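Local coordinates for 35 kDa hemin binding protein (Porphyromonas gingivalis, PDB 5Y1A) that probably binds hemin and combines a thioredoxin-type domain with a beta-sandwich domain as a cargo of the type IX secretion system, at residues 186-191 with 201-206; 290-295 with 339-344. All blocks are in the same frame, centred on the assembly; numbering follows the deposited sequence.

Interaction 1: 186-191 with 201-206; sequences KNNMKP and GYLHQH
The side-chain amides of Asn-188 and Gln-205 meet with their planes 89° apart. Gln-205 leaves its backbone pointing away from 186-191, but a bend at chi2 (-64°) brings its amide back. Its OE1 then accepts the backbone N of Asn-188 at 2.9 Å, nearly straight at the hydrogen, although this donor stands 45° out of the carbonyl plane rather than on a lone pair. Its NE2 donates to Asn-188 OD1 at 3.0 Å, the acceptor lying in the Gln-205 amide plane. Asn-188 is thus gripped through both its backbone N and its OD1.

Asn-187 also reaches across: its OD1 takes the backbone N of His-206 at 2.7 Å in the carbonyl plane, a bond bent at the hydrogen, while its ND2 bonds to Asp-246, which fixes the amide's rotation. Met-189 N donates to His-204 O at 3.0 Å, and His-204 N to Met-189 O at 2.9 Å.

At the other end Pro-191 lies against two rings. Its CG sits over one face of the His-204 imidazole, 4.0 Å from the centroid and near the ring normal, a CH-pi contact; the same CG meets Tyr-202 CE2 at 3.8 Å, at that ring's edge. His-204 NE2 is held by Gln-195, whereas ND1 is buried without a partner in the model. The ring also packs edge-to-face with His-79, and His-206 touches Phe-77, both of strand 73-79. With Asn-188, at positive phi, and Met-189 both facing His-204, the pairing is a G1 beta bulge at the base of the loop joining strands 179-186 and 207-220.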
ATOM      1  N   LYS A 186       0.020   5.316   0.224  0.50  9.83           N
ATOM      2  CA  LYS A 186       0.429   6.481  -0.580  0.50  9.83           C
ATOM      3  C   LYS A 186       0.917   7.591   0.347  0.50  9.95           C
ATOM      4  O   LYS A 186       0.195   7.993   1.271  0.50 10.05           O
ATOM      5  CB  LYS A 186      -0.745   6.975  -1.425  0.50 10.58           C
ATOM      6  CG  LYS A 186      -0.411   8.138  -2.381  0.50 11.12           C
ATOM      7  CD  LYS A 186       0.518   7.681  -3.506  0.50 11.52           C
ATOM      8  CE  LYS A 186       0.958   8.833  -4.419  0.50 13.25           C
ATOM      9  NZ  LYS A 186       2.045   9.652  -3.826  0.50 14.81           N
ATOM     10  N   ASN A 187       2.143   8.067   0.097  1.00  9.69           N
ATOM     11  CA  ASN A 187       2.751   9.179   0.861  1.00  9.70           C
ATOM     12  C   ASN A 187       2.721  10.454   0.059  1.00 10.40           C
ATOM     13  O   ASN A 187       2.483  10.404  -1.165  1.00 10.40           O
ATOM     14  CB  ASN A 187       4.179   8.842   1.260  1.00 11.03           C
ATOM     15  CG  ASN A 187       4.251   7.562   2.065  1.00 12.71           C
ATOM     16  OD1 ASN A 187       3.472   7.368   3.013  1.00 11.14           O
ATOM     17  ND2 ASN A 187       5.174   6.672   1.692  1.00 12.62           N
ATOM     18  N   ASN A 188       2.992  11.582   0.728  1.00  9.58           N
ATOM     19  CA  ASN A 188       2.942  12.905   0.083  1.00 10.64           C
ATOM     20  C   ASN A 188       1.740  13.073  -0.824  1.00 11.22           C
ATOM     21  O   ASN A 188       1.850  13.487  -2.003  1.00 12.48           O
ATOM     22  CB  ASN A 188       4.238  13.165  -0.690  1.00 10.86           C
ATOM     23  CG  ASN A 188       5.435  13.229   0.209  1.00 12.68           C
ATOM     24  OD1 ASN A 188       5.358  13.753   1.317  1.00 13.46           O
ATOM     25  ND2 ASN A 188       6.562  12.691  -0.261  1.00 15.59           N
ATOM     26  N   MET A 189       0.579  12.774  -0.271  1.00 10.34           N
ATOM     27  CA  MET A 189      -0.617  12.687  -1.060  1.00 10.60           C
ATOM     28  C   MET A 189      -1.458  13.935  -0.922  1.00 11.48           C
ATOM     29  O   MET A 189      -1.817  14.324   0.181  1.00 11.44           O
ATOM     30  CB  MET A 189      -1.451  11.467  -0.611  1.00 10.90           C
ATOM     31  CG  MET A 189      -2.776  11.326  -1.351  1.00 11.28           C
ATOM     32  SD  MET A 189      -3.815   9.934  -0.697  1.00  6.94           S
ATOM     33  CE  MET A 189      -5.171  10.040  -1.834  1.00 14.22           C
ATOM     34  N   LYS A 190      -1.804  14.546  -2.050  1.00 12.77           N
ATOM     35  CA  LYS A 190      -2.723  15.678  -2.020  1.00 14.70           C
ATOM     36  C   LYS A 190      -4.113  15.190  -1.594  1.00 13.37           C
ATOM     37  O   LYS A 190      -4.625  14.233  -2.177  1.00 14.20           O
ATOM     38  CB  LYS A 190      -2.821  16.357  -3.395  1.00 15.09           C
ATOM     39  CG  LYS A 190      -3.741  17.586  -3.363  1.00 17.66           C
ATOM     40  CD  LYS A 190      -3.612  18.441  -4.634  1.00 18.97           C
ATOM     41  CE  LYS A 190      -4.290  19.807  -4.457  1.00 24.41           C
ATOM     42  NZ  LYS A 190      -4.610  20.434  -5.799  1.00 29.61           N
ATOM     43  N   PRO A 191      -4.706  15.817  -0.564  1.00 13.12           N
ATOM     44  CA  PRO A 191      -6.073  15.435  -0.182  1.00 13.12           C
ATOM     45  C   PRO A 191      -7.067  15.555  -1.341  1.00 13.95           C
ATOM     46  O   PRO A 191      -6.851  16.357  -2.266  1.00 13.68           O
ATOM     47  CB  PRO A 191      -6.413  16.436   0.926  1.00 12.92           C
ATOM     48  CG  PRO A 191      -5.087  16.758   1.541  1.00 13.95           C
ATOM     49  CD  PRO A 191      -4.162  16.845   0.348  1.00 13.58           C
ATOM     50  N   GLY A 201       0.150  23.574   2.607  1.00 29.97           N
ATOM     51  CA  GLY A 201       1.040  22.541   2.089  1.00 28.18           C
ATOM     52  C   GLY A 201       0.909  21.200   2.793  1.00 26.21           C
ATOM     53  O   GLY A 201       1.785  20.337   2.650  1.00 26.83           O
ATOM     54  N   TYR A 202      -0.171  21.025   3.566  1.00 23.30           N
ATOM     55  CA  TYR A 202      -0.435  19.726   4.213  1.00 20.76           C
ATOM     56  C   TYR A 202      -0.569  18.636   3.160  1.00 18.32           C
ATOM     57  O   TYR A 202      -1.156  18.855   2.082  1.00 18.52           O
ATOM     58  CB  TYR A 202      -1.694  19.787   5.100  1.00 19.50           C
ATOM     59  CG  TYR A 202      -2.209  18.393   5.509  1.00 17.48           C
ATOM     60  CD1 TYR A 202      -1.839  17.815   6.731  1.00 17.90           C
ATOM     61  CD2 TYR A 202      -3.014  17.653   4.642  1.00 15.39           C
ATOM     62  CE1 TYR A 202      -2.299  16.519   7.106  1.00 15.44           C
ATOM     63  CE2 TYR A 202      -3.472  16.366   4.990  1.00 14.26           C
ATOM     64  CZ  TYR A 202      -3.102  15.805   6.200  1.00 15.71           C
ATOM     65  OH  TYR A 202      -3.555  14.539   6.485  1.00 16.69           O
ATOM     66  N   LEU A 203      -0.040  17.451   3.482  1.00 16.72           N
ATOM     67  CA  LEU A 203      -0.229  16.252   2.653  1.00 14.45           C
ATOM     68  C   LEU A 203      -0.573  15.051   3.533  1.00 13.22           C
ATOM     69  O   LEU A 203      -0.095  14.944   4.655  1.00 13.00           O
ATOM     70  CB  LEU A 203       1.054  15.913   1.860  1.00 14.14           C
ATOM     71  CG  LEU A 203       1.456  16.992   0.828  1.00 13.98           C
ATOM     72  CD1 LEU A 203       2.879  16.738   0.341  1.00 15.97           C
ATOM     73  CD2 LEU A 203       0.474  17.113  -0.319  1.00 14.02           C
ATOM     74  N   HIS A 204      -1.378  14.129   3.004  1.00 12.65           N
ATOM     75  CA  HIS A 204      -1.596  12.863   3.721  1.00 11.51           C
ATOM     76  C   HIS A 204      -0.320  12.034   3.640  1.00 11.51           C
ATOM     77  O   HIS A 204       0.471  12.192   2.702  1.00 11.92           O
ATOM     78  CB  HIS A 204      -2.765  12.064   3.112  1.00 10.70           C
ATOM     79  CG  HIS A 204      -4.093  12.718   3.274  1.00 10.93           C
ATOM     80  ND1 HIS A 204      -5.032  12.761   2.264  1.00 12.08           N
ATOM     81  CD2 HIS A 204      -4.641  13.363   4.326  1.00  8.20           C
ATOM     82  CE1 HIS A 204      -6.108  13.390   2.705  1.00  9.40           C
ATOM     83  NE2 HIS A 204      -5.895  13.761   3.953  1.00 12.37           N
ATOM     84  N   GLN A 205      -0.096  11.171   4.637  1.00 10.42           N
ATOM     85  CA  GLN A 205       1.022  10.238   4.600  1.00 10.18           C
ATOM     86  C   GLN A 205       0.543   8.829   4.956  1.00  9.90           C
ATOM     87  O   GLN A 205      -0.440   8.694   5.680  1.00  9.49           O
ATOM     88  CB  GLN A 205       2.083  10.637   5.630  1.00 10.63           C
ATOM     89  CG  GLN A 205       2.641  12.023   5.444  1.00  9.52           C
ATOM     90  CD  GLN A 205       3.388  12.203   4.146  1.00 11.26           C
ATOM     91  OE1 GLN A 205       3.745  11.225   3.481  1.00  9.75           O
ATOM     92  NE2 GLN A 205       3.676  13.470   3.793  1.00 12.07           N
ATOM     93  N   HIS A 206       1.243   7.812   4.456  1.00  9.41           N
ATOM     94  CA  HIS A 206       1.025   6.418   4.867  1.00 10.08           C
ATOM     95  C   HIS A 206      -0.467   6.040   4.722  1.00 10.20           C
ATOM     96  O   HIS A 206      -1.030   5.361   5.575  1.00 10.05           O
ATOM     97  CB  HIS A 206       1.489   6.209   6.329  1.00 10.54           C
ATOM     98  CG  HIS A 206       2.802   6.859   6.644  1.00 12.48           C
ATOM     99  ND1 HIS A 206       3.977   6.489   6.026  1.00 12.38           N
ATOM    100  CD2 HIS A 206       3.124   7.856   7.508  1.00 11.29           C
ATOM    101  CE1 HIS A 206       4.970   7.231   6.493  1.00 13.70           C
ATOM    102  NE2 HIS A 206       4.477   8.079   7.377  1.00 10.42           N
TER

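Interaction 2: 290-295 with 339-344; sequences AYVQNG and LKVLVP
Val-292 and Val-341 make the tight point of this contact, CG2 of the former against CG1 of the latter at 3.6 Å. The torsion of Val-292 (chi1 -178°) places CG1 anti to the backbone N and leaves CG2 beside that nitrogen, and it is CG2 that makes the close contacts. The same methyl meets Val-343 CG2 at 3.9 Å, with the two side chains at about a right angle, so one methyl is shared between two valines of strand 335-343.

The segments run almost the same way, 10° apart, yet the nearest CA atoms, those of Val-292 and Val-343, are 6.9 Å from each other and the backbones exchange no bonds. These strands belong to separate sheets: 291-293 pairs antiparallel with 296-298, while 335-343 is the edge of the antiparallel sheet that also holds 324-332. Two sheets facing each other through apolar side chains fit a small beta-sandwich, as in the C-terminal domains of type IX secretion cargo proteins.

Packing slackens toward Ala-290, whose CB lies 4.0 Å from Leu-339 CD1 and 4.2 Å from Val-341 CG2; Ile-297 also touches both Ala-290 and Val-341. In contrast to the valine cluster, Tyr-291 and Leu-342 point away from the opposing segment, Leu-342 exposed to solvent and Tyr-291 partly so. Tyr-291 OH bonds to Glu-300, and the exposed Lys-340 carries its amine to a salt bridge with Asp-159.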
ATOM      1  N   ALA A 290       5.687   0.399 -34.617  1.00 29.87           N
ATOM      2  CA  ALA A 290       6.309   1.642 -34.153  1.00 29.66           C
ATOM      3  C   ALA A 290       7.823   1.466 -33.962  1.00 29.70           C
ATOM      4  O   ALA A 290       8.296   0.378 -33.635  1.00 29.75           O
ATOM      5  CB  ALA A 290       5.656   2.092 -32.864  1.00 29.80           C
ATOM      6  N   TYR A 291       8.586   2.532 -34.181  1.00 29.27           N
ATOM      7  CA  TYR A 291      10.011   2.527 -33.853  1.00 29.27           C
ATOM      8  C   TYR A 291      10.467   3.943 -33.491  1.00 29.05           C
ATOM      9  O   TYR A 291       9.746   4.911 -33.735  1.00 27.70           O
ATOM     10  CB  TYR A 291      10.853   1.938 -35.001  1.00 29.72           C
ATOM     11  CG  TYR A 291      10.660   2.637 -36.328  1.00 30.38           C
ATOM     12  CD1 TYR A 291      11.442   3.740 -36.675  1.00 30.32           C
ATOM     13  CD2 TYR A 291       9.688   2.201 -37.232  1.00 30.36           C
ATOM     14  CE1 TYR A 291      11.259   4.397 -37.883  1.00 31.58           C
ATOM     15  CE2 TYR A 291       9.497   2.849 -38.446  1.00 31.22           C
ATOM     16  CZ  TYR A 291      10.286   3.941 -38.765  1.00 31.87           C
ATOM     17  OH  TYR A 291      10.097   4.582 -39.963  1.00 32.01           O
ATOM     18  N   VAL A 292      11.667   4.058 -32.926  1.00 29.51           N
ATOM     19  CA  VAL A 292      12.223   5.370 -32.563  1.00 29.90           C
ATOM     20  C   VAL A 292      13.282   5.788 -33.575  1.00 30.68           C
ATOM     21  O   VAL A 292      14.271   5.071 -33.780  1.00 30.82           O
ATOM     22  CB  VAL A 292      12.845   5.362 -31.151  1.00 29.65           C
ATOM     23  CG1 VAL A 292      13.360   6.754 -30.793  1.00 29.97           C
ATOM     24  CG2 VAL A 292      11.842   4.884 -30.129  1.00 29.00           C
ATOM     25  N   GLN A 293      13.054   6.938 -34.204  1.00 31.46           N
ATOM     26  CA  GLN A 293      13.981   7.514 -35.171  1.00 32.84           C
ATOM     27  C   GLN A 293      14.168   8.999 -34.900  1.00 32.85           C
ATOM     28  O   GLN A 293      13.199   9.769 -34.911  1.00 32.88           O
ATOM     29  CB  GLN A 293      13.462   7.306 -36.589  1.00 33.29           C
ATOM     30  CG  GLN A 293      14.397   7.831 -37.675  1.00 36.57           C
ATOM     31  CD  GLN A 293      14.180   7.139 -38.993  1.00 39.57           C
ATOM     32  OE1 GLN A 293      13.093   7.214 -39.578  1.00 42.07           O
ATOM     33  NE2 GLN A 293      15.215   6.454 -39.475  1.00 40.82           N
ATOM     34  N   ASN A 294      15.410   9.396 -34.626  0.50 32.90           N
ATOM     35  CA  ASN A 294      15.745  10.807 -34.434  0.50 32.60           C
ATOM     36  C   ASN A 294      15.017  11.408 -33.217  0.50 32.01           C
ATOM     37  O   ASN A 294      14.493  12.523 -33.284  0.50 32.21           O
ATOM     38  CB  ASN A 294      15.414  11.591 -35.716  0.50 33.03           C
ATOM     39  CG  ASN A 294      16.261  12.841 -35.893  0.50 33.33           C
ATOM     40  OD1 ASN A 294      16.745  13.436 -34.927  0.50 33.98           O
ATOM     41  ND2 ASN A 294      16.436  13.249 -37.146  0.50 34.05           N
ATOM     42  N   GLY A 295      14.977  10.654 -32.119  1.00 31.26           N
ATOM     43  CA  GLY A 295      14.321  11.104 -30.889  1.00 29.65           C
ATOM     44  C   GLY A 295      12.794  11.090 -30.854  1.00 28.00           C
ATOM     45  O   GLY A 295      12.207  11.468 -29.849  1.00 27.07           O
ATOM     46  N   LEU A 339       0.764   0.534 -27.567  1.00 23.60           N
ATOM     47  CA  LEU A 339       2.082  -0.043 -27.810  1.00 23.46           C
ATOM     48  C   LEU A 339       3.020   0.508 -26.762  1.00 22.30           C
ATOM     49  O   LEU A 339       2.955   1.683 -26.440  1.00 21.98           O
ATOM     50  CB  LEU A 339       2.612   0.352 -29.183  1.00 23.81           C
ATOM     51  CG  LEU A 339       2.097  -0.230 -30.489  1.00 26.89           C
ATOM     52  CD1 LEU A 339       2.100   0.892 -31.492  1.00 29.70           C
ATOM     53  CD2 LEU A 339       2.999  -1.368 -30.973  1.00 29.47           C
ATOM     54  N   LYS A 340       3.863  -0.354 -26.209  1.00 21.01           N
ATOM     55  CA  LYS A 340       4.874   0.069 -25.248  1.00 20.99           C
ATOM     56  C   LYS A 340       6.174   0.246 -26.039  1.00 19.89           C
ATOM     57  O   LYS A 340       6.650  -0.707 -26.667  1.00 20.90           O
ATOM     58  CB  LYS A 340       5.022  -0.991 -24.150  1.00 20.71           C
ATOM     59  CG  LYS A 340       5.918  -0.600 -22.983  1.00 23.05           C
ATOM     60  CD  LYS A 340       6.194  -1.791 -22.023  1.00 23.87           C
ATOM     61  CE  LYS A 340       4.968  -2.224 -21.200  1.00 27.35           C
ATOM     62  NZ  LYS A 340       5.413  -2.936 -19.927  1.00 26.67           N
ATOM     63  N   VAL A 341       6.718   1.463 -26.058  1.00 17.69           N
ATOM     64  CA  VAL A 341       7.976   1.734 -26.761  1.00 16.65           C
ATOM     65  C   VAL A 341       9.082   2.078 -25.757  1.00 15.57           C
ATOM     66  O   VAL A 341       8.883   2.911 -24.875  1.00 14.65           O
ATOM     67  CB  VAL A 341       7.802   2.894 -27.781  1.00 17.04           C
ATOM     68  CG1 VAL A 341       9.151   3.296 -28.365  1.00 18.59           C
ATOM     69  CG2 VAL A 341       6.821   2.464 -28.893  1.00 19.33           C
ATOM     70  N   LEU A 342      10.246   1.443 -25.888  1.00 14.12           N
ATOM     71  CA  LEU A 342      11.346   1.766 -24.980  1.00 14.17           C
ATOM     72  C   LEU A 342      12.404   2.586 -25.729  1.00 13.69           C
ATOM     73  O   LEU A 342      12.994   2.125 -26.706  1.00 13.59           O
ATOM     74  CB  LEU A 342      11.951   0.500 -24.372  1.00 14.31           C
ATOM     75  CG  LEU A 342      12.922   0.720 -23.206  1.00 16.03           C
ATOM     76  CD1 LEU A 342      12.795  -0.432 -22.210  1.00 16.09           C
ATOM     77  CD2 LEU A 342      14.353   0.819 -23.671  1.00 16.08           C
ATOM     78  N   VAL A 343      12.591   3.825 -25.290  1.00 14.48           N
ATOM     79  CA  VAL A 343      13.616   4.697 -25.869  1.00 14.70           C
ATOM     80  C   VAL A 343      14.897   4.417 -25.067  1.00 15.19           C
ATOM     81  O   VAL A 343      14.927   4.647 -23.851  1.00 14.25           O
ATOM     82  CB  VAL A 343      13.208   6.217 -25.790  1.00 15.09           C
ATOM     83  CG1 VAL A 343      14.390   7.129 -26.200  1.00 16.31           C
ATOM     84  CG2 VAL A 343      11.928   6.507 -26.611  1.00 13.90           C
ATOM     85  N   PRO A 344      15.954   3.886 -25.726  1.00 16.99           N
ATOM     86  CA  PRO A 344      17.141   3.416 -24.980  1.00 17.92           C
ATOM     87  C   PRO A 344      18.064   4.543 -24.497  1.00 18.95           C
ATOM     88  O   PRO A 344      18.188   5.546 -25.198  1.00 20.62           O
ATOM     89  CB  PRO A 344      17.884   2.565 -26.014  1.00 18.33           C
ATOM     90  CG  PRO A 344      17.535   3.175 -27.310  1.00 17.59           C
ATOM     91  CD  PRO A 344      16.107   3.682 -27.177  1.00 17.22           C
TER

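From the N terminus, the chain first builds the thioredoxin-type part, including strand 73-79, and then the sandwich strands up to 179-186. Interaction 1 closes next: nine residues separate its segments, and it pinches the loop leading into strand 207-220 while bringing that loop against strand 73-79. The remaining strands follow before the chain enters its C-terminal part, where interaction 2 closes over 43 intervening residues and sets strand 291-293 against the last strand, 335-343. The contacts are in series, neither nested nor crossing. Their centres lie about 34 Å apart, with nearest atoms about 20 Å from each other, so the two lie in separate regions of the molecule.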